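Local coordinates for member of s1p family of ribosomal proteins (Pyrococcus furiosus, PDB 5YH1), which probably acts as a nucleic-acid-binding exonuclease, its DHH domain, the part in this chain, holding a manganese ion, at residues 58-63 and 132-137. Numbering follows the deposited sequence.
With MN (manganese (II) ion), chain F.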
ATOM      1  N   ILE A  58      11.539   6.935  21.662  1.00 27.69           N
ATOM      2  CA  ILE A  58      10.148   7.278  21.856  1.00 26.82           C
ATOM      3  C   ILE A  58       9.411   7.091  20.538  1.00 25.79           C
ATOM      4  O   ILE A  58       9.881   7.538  19.491  1.00 24.48           O
ATOM      5  CB  ILE A  58      10.014   8.739  22.326  1.00 28.35           C
ATOM      6  CG1 ILE A  58      10.626   8.896  23.718  1.00 29.85           C
ATOM      7  CG2 ILE A  58       8.555   9.193  22.314  1.00 28.21           C
ATOM      8  CD1 ILE A  58      10.684  10.335  24.198  1.00 31.08           C
ATOM      9  N   ILE A  59       8.266   6.420  20.598  1.00 26.33           N
ATOM     10  CA  ILE A  59       7.325   6.386  19.486  1.00 27.96           C
ATOM     11  C   ILE A  59       6.119   7.218  19.880  1.00 26.27           C
ATOM     12  O   ILE A  59       5.482   6.947  20.903  1.00 25.51           O
ATOM     13  CB  ILE A  59       6.780   4.981  19.193  1.00 29.27           C
ATOM     14  CG1 ILE A  59       7.900   3.990  18.994  1.00 32.72           C
ATOM     15  CG2 ILE A  59       5.896   5.010  17.948  1.00 29.52           C
ATOM     16  CD1 ILE A  59       7.369   2.573  18.905  1.00 35.29           C
ATOM     17  N   LEU A  60       5.807   8.211  19.057  1.00 25.75           N
ATOM     18  CA  LEU A  60       4.612   9.025  19.243  1.00 25.60           C
ATOM     19  C   LEU A  60       3.611   8.736  18.123  1.00 24.45           C
ATOM     20  O   LEU A  60       3.865   9.033  16.958  1.00 24.81           O
ATOM     21  CB  LEU A  60       4.983  10.510  19.302  1.00 26.19           C
ATOM     22  CG  LEU A  60       3.926  11.449  19.890  1.00 27.44           C
ATOM     23  CD1 LEU A  60       4.541  12.771  20.290  1.00 28.46           C
ATOM     24  CD2 LEU A  60       2.785  11.696  18.916  1.00 28.54           C
ATOM     25  N   ARG A  61       2.480   8.147  18.494  1.00 24.90           N
ATOM     26  CA  ARG A  61       1.360   7.900  17.586  1.00 24.82           C
ATOM     27  C   ARG A  61       0.298   8.952  17.816  1.00 24.68           C
ATOM     28  O   ARG A  61      -0.041   9.238  18.969  1.00 24.78           O
ATOM     29  CB  ARG A  61       0.731   6.544  17.880  1.00 25.48           C
ATOM     30  CG  ARG A  61       1.484   5.364  17.316  1.00 26.54           C
ATOM     31  CD  ARG A  61       0.875   4.941  15.998  1.00 27.09           C
ATOM     32  NE  ARG A  61       1.717   3.980  15.298  1.00 26.91           N
ATOM     33  CZ  ARG A  61       1.699   3.800  13.982  1.00 27.94           C
ATOM     34  NH1 ARG A  61       0.877   4.509  13.215  1.00 29.87           N
ATOM     35  NH2 ARG A  61       2.496   2.903  13.431  1.00 27.86           N
ATOM     36  N   HIS A  62      -0.242   9.508  16.731  1.00 23.88           N
ATOM     37  CA  HIS A  62      -1.336  10.464  16.821  1.00 23.62           C
ATOM     38  C   HIS A  62      -2.348  10.295  15.703  1.00 24.22           C
ATOM     39  O   HIS A  62      -2.003   9.912  14.584  1.00 25.31           O
ATOM     40  CB  HIS A  62      -0.807  11.908  16.836  1.00 23.65           C
ATOM     41  CG  HIS A  62      -0.159  12.337  15.556  1.00 23.74           C
ATOM     42  ND1 HIS A  62      -0.883  12.724  14.450  1.00 23.48           N
ATOM     43  CD2 HIS A  62       1.144  12.453  15.211  1.00 23.73           C
ATOM     44  CE1 HIS A  62      -0.057  13.051  13.476  1.00 23.83           C
ATOM     45  NE2 HIS A  62       1.178  12.899  13.912  1.00 24.46           N
ATOM     46  N   HIS A  63      -3.598  10.607  16.005  1.00 24.10           N
ATOM     47  CA  HIS A  63      -4.644  10.624  14.997  1.00 24.80           C
ATOM     48  C   HIS A  63      -4.288  11.619  13.885  1.00 23.55           C
ATOM     49  O   HIS A  63      -3.673  12.655  14.150  1.00 22.02           O
ATOM     50  CB  HIS A  63      -5.981  10.978  15.634  1.00 25.97           C
ATOM     51  CG  HIS A  63      -7.141  10.807  14.714  1.00 27.86           C
ATOM     52  ND1 HIS A  63      -7.915  11.865  14.290  1.00 29.90           N
ATOM     53  CD2 HIS A  63      -7.641   9.707  14.111  1.00 29.05           C
ATOM     54  CE1 HIS A  63      -8.851  11.422  13.469  1.00 29.94           C
ATOM     55  NE2 HIS A  63      -8.710  10.113  13.349  1.00 31.01           N
ATOM     56  N   LEU A 132       9.472   4.158  24.936  1.00 25.69           N
ATOM     57  CA  LEU A 132       8.281   4.695  25.559  1.00 25.19           C
ATOM     58  C   LEU A 132       7.323   5.000  24.413  1.00 24.89           C
ATOM     59  O   LEU A 132       7.709   5.635  23.424  1.00 24.66           O
ATOM     60  CB  LEU A 132       8.607   5.985  26.323  1.00 25.20           C
ATOM     61  CG  LEU A 132       7.444   6.754  26.956  1.00 25.02           C
ATOM     62  CD1 LEU A 132       6.883   5.966  28.124  1.00 25.38           C
ATOM     63  CD2 LEU A 132       7.893   8.138  27.410  1.00 25.74           C
ATOM     64  N   VAL A 133       6.087   4.541  24.552  1.00 25.06           N
ATOM     65  CA  VAL A 133       5.040   4.797  23.576  1.00 24.59           C
ATOM     66  C   VAL A 133       4.096   5.887  24.098  1.00 25.11           C
ATOM     67  O   VAL A 133       3.552   5.772  25.214  1.00 24.63           O
ATOM     68  CB  VAL A 133       4.257   3.506  23.270  1.00 24.45           C
ATOM     69  CG1 VAL A 133       3.086   3.787  22.340  1.00 24.20           C
ATOM     70  CG2 VAL A 133       5.182   2.462  22.647  1.00 25.02           C
ATOM     71  N   VAL A 134       3.933   6.942  23.296  1.00 24.13           N
ATOM     72  CA  VAL A 134       3.034   8.060  23.602  1.00 23.54           C
ATOM     73  C   VAL A 134       1.969   8.115  22.522  1.00 24.10           C
ATOM     74  O   VAL A 134       2.300   8.290  21.342  1.00 24.15           O
ATOM     75  CB  VAL A 134       3.780   9.412  23.634  1.00 23.54           C
ATOM     76  CG1 VAL A 134       2.836  10.542  24.029  1.00 23.05           C
ATOM     77  CG2 VAL A 134       4.973   9.357  24.583  1.00 23.58           C
ATOM     78  N   ILE A 135       0.706   7.941  22.918  1.00 24.32           N
ATOM     79  CA  ILE A 135      -0.421   7.959  21.992  1.00 25.45           C
ATOM     80  C   ILE A 135      -1.228   9.219  22.258  1.00 24.89           C
ATOM     81  O   ILE A 135      -1.541   9.514  23.419  1.00 23.11           O
ATOM     82  CB  ILE A 135      -1.390   6.785  22.192  1.00 26.70           C
ATOM     83  CG1 ILE A 135      -0.653   5.493  22.519  1.00 29.74           C
ATOM     84  CG2 ILE A 135      -2.284   6.632  20.959  1.00 26.61           C
ATOM     85  CD1 ILE A 135       0.161   4.944  21.367  1.00 31.31           C
ATOM     86  N   VAL A 136      -1.596   9.926  21.191  1.00 24.31           N
ATOM     87  CA  VAL A 136      -2.151  11.279  21.305  1.00 24.46           C
ATOM     88  C   VAL A 136      -3.345  11.443  20.377  1.00 25.19           C
ATOM     89  O   VAL A 136      -3.281  11.080  19.193  1.00 24.71           O
ATOM     90  CB  VAL A 136      -1.085  12.325  20.947  1.00 25.89           C
ATOM     91  CG1 VAL A 136      -1.640  13.737  21.058  1.00 27.10           C
ATOM     92  CG2 VAL A 136       0.141  12.150  21.833  1.00 26.22           C
ATOM     93  N   ASP A 137      -4.425  11.997  20.921  1.00 25.37           N
ATOM     94  CA  ASP A 137      -5.719  12.127  20.231  1.00 26.33           C
ATOM     95  C   ASP A 137      -6.368  10.781  19.869  1.00 26.60           C
ATOM     96  O   ASP A 137      -7.395  10.721  19.191  1.00 27.25           O
ATOM     97  CB  ASP A 137      -5.603  13.041  19.001  1.00 27.02           C
ATOM     98  CG  ASP A 137      -6.953  13.563  18.541  1.00 27.96           C
ATOM     99  OD1 ASP A 137      -7.769  13.965  19.411  1.00 28.75           O
ATOM    100  OD2 ASP A 137      -7.212  13.548  17.320  1.00 27.48           O
TER
HETATM  101 MN    MN F 805      -9.146  15.673  18.677  1.00 42.69          MN
HETATM  102  O   HOH W   1      -8.824  15.301  16.566  1.00 30.46           O
HETATM  103  O   HOH W   2     -11.057  14.655  18.162  1.00 34.42           O
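His63 and Asp137 meet where two neighbouring parallel strands, 58-63 and 132-136, run out at the metal site. Carboxylate oxygen OD2 of Asp137 lies 3.3 Å from CB of His63 and comes obliquely to the imidazole, the ring and carboxylate planes turned 65° apart. The other oxygen, OD1, binds manganese at 2.3 Å and so anchors the carboxylate. His62 turns to the other side of its strand from Arg61; with CG between the backbone N and carbonyl carbon (chi1 67°), its ND1 gives a nearly straight 2.8 Å bond to His63 O, which lies in the imidazole plane, although ND1 itself sits above the carbonyl plane; NE2 is hydrogen-bonded to Arg99. Behind this end, Leu60 CD2 packs obliquely on Val136 CG2 at 4.0 Å, both side chains lying against helix 66-86; farther back on the same face Ile58 CG2 reaches Val134 CG2, and Ile58 and Leu132 pack on helix 32-53. On the reverse face CD1 of Ile135 lies against CB of Arg61 at 3.9 Å, while the guanidinium group leads off to a salt bridge with Asp115. Five backbone hydrogen bonds, from Ile59 N to Leu132 O through to His63 N to Val136 O, fix the register. Asp67, His163 and Asp229 complete the protein ligands of manganese, an arrangement characteristic of the DHH family, with its metal site beyond the C-terminal ends of the strands of a parallel sheet.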